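Local coordinates for SusD-like carbohydrate binding protein BF1063 (Bacteroides fragilis NCTC 9343, PDB 3I4G) that probably binds carbohydrate at the outer membrane, as SusD-like proteins do in glycan uptake, at residues T404-Q407 and G408-D411. Residues are numbered along the deposited sequence; the frame is centred on the assembly and turned at random.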
# COMPACT_ATOMS: atom_id res chain seq x y z
N THR A 404 -3.99 28.74 5.01
CA THR A 404 -5.37 28.85 5.52
C THR A 404 -6.28 27.85 4.82
O THR A 404 -6.22 27.70 3.61
CB THR A 404 -5.96 30.25 5.35
OG1 THR A 404 -6.09 30.54 3.95
CG2 THR A 404 -5.05 31.27 6.02
N ILE A 405 -7.07 27.15 5.61
CA ILE A 405 -7.99 26.18 5.09
C ILE A 405 -9.38 26.79 5.12
O ILE A 405 -9.80 27.35 6.13
CB ILE A 405 -7.97 24.92 5.93
CG1 ILE A 405 -6.53 24.40 6.10
CG2 ILE A 405 -8.91 23.88 5.33
CD1 ILE A 405 -5.82 24.08 4.81
N THR A 406 -10.05 26.74 3.98
CA THR A 406 -11.41 27.24 3.84
C THR A 406 -12.37 26.08 3.66
O THR A 406 -11.98 24.96 3.32
CB THR A 406 -11.56 28.12 2.61
OG1 THR A 406 -11.36 27.36 1.41
CG2 THR A 406 -10.57 29.30 2.65
N GLN A 407 -13.66 26.34 3.85
CA GLN A 407 -14.64 25.31 3.60
C GLN A 407 -14.58 24.87 2.12
O GLN A 407 -14.79 23.71 1.83
CB GLN A 407 -16.05 25.76 3.97
CG GLN A 407 -17.09 24.67 3.93
CD GLN A 407 -16.79 23.58 4.93
OE1 GLN A 407 -16.51 23.87 6.10
NE2 GLN A 407 -16.85 22.32 4.51
N GLY A 408 -14.28 25.78 1.20
CA GLY A 408 -14.13 25.42 -0.20
C GLY A 408 -13.03 24.39 -0.41
O GLY A 408 -13.18 23.44 -1.20
N ILE A 409 -11.90 24.59 0.25
CA ILE A 409 -10.79 23.63 0.16
C ILE A 409 -11.19 22.29 0.76
O ILE A 409 -10.90 21.24 0.19
CB ILE A 409 -9.52 24.18 0.83
CG1 ILE A 409 -8.96 25.31 -0.01
CG2 ILE A 409 -8.44 23.08 1.02
CD1 ILE A 409 -7.89 26.16 0.70
N LEU A 410 -11.88 22.31 1.90
CA LEU A 410 -12.35 21.06 2.49
C LEU A 410 -13.30 20.36 1.52
O LEU A 410 -13.23 19.15 1.35
CB LEU A 410 -13.05 21.31 3.84
CG LEU A 410 -12.22 21.87 4.98
CD1 LEU A 410 -13.09 22.24 6.16
CD2 LEU A 410 -11.12 20.87 5.41
N ASP A 411 -14.20 21.11 0.90
CA ASP A 411 -15.18 20.52 0.00
C ASP A 411 -14.56 19.89 -1.24
O ASP A 411 -15.05 18.87 -1.71
CB ASP A 411 -16.24 21.57 -0.37
CG ASP A 411 -17.14 21.90 0.79
OD1 ASP A 411 -17.11 21.16 1.83
OD2 ASP A 411 -17.89 22.89 0.68
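Asp411 OD1 takes hydrogen bonds from two side-chain amides: Gln407 NE2, one helical turn back at 2.9 Å, and Asn415 ND2, one turn on. Asp411 OD1 lies nearly in the amide plane of Gln407, but the donor meets it from above the carboxylate plane, and the two flat groups are turned 52° against each other. A bend at chi2 (62°), after a CG set anti to the backbone N, turns the glutamine along the helix, NE2 ending beside Asp411. NE2 also donates to Val428 O, so two acceptors fix the amide's rotation, and OE1 is left facing Leu410 CD1 at 3.8 Å. The same two residues, Gln407 and Asp411, are also joined through the backbone, Asp411 N to Gln407 O at 2.8 Å. Thr406 is the N-cap of helix 407-412, which follows helix 387-400 after a short loop: OG1, placed between its own N and carbonyl carbon (chi1 66°), accepts from Ile409 N at 3.1 Å and ties down an amide of the first turn. The carbonyl of Thr406 begins the regular i to i+4 pattern with a nearly straight bond from Leu410 N, 3.0 Å from Thr406 O. Hydrocarbon packs around the cap. Ile409 lays CG1 against the threonine hydroxyl, 3.5 Å from Thr406 OG1, and carries CD1 on to the carbonyl oxygen of Thr404. Ile405, just before the cap, and Leu410 form a hydrophobic staple: Ile405 CG2 touches Leu410 CD2 at 3.7 Å, the two side chains crossing at about a right angle. Ile405 and Ile409 rest on Leu395 and Leu398 of helix 387-400, while Ile405 and Leu410 share Leu436 of helix 433-447.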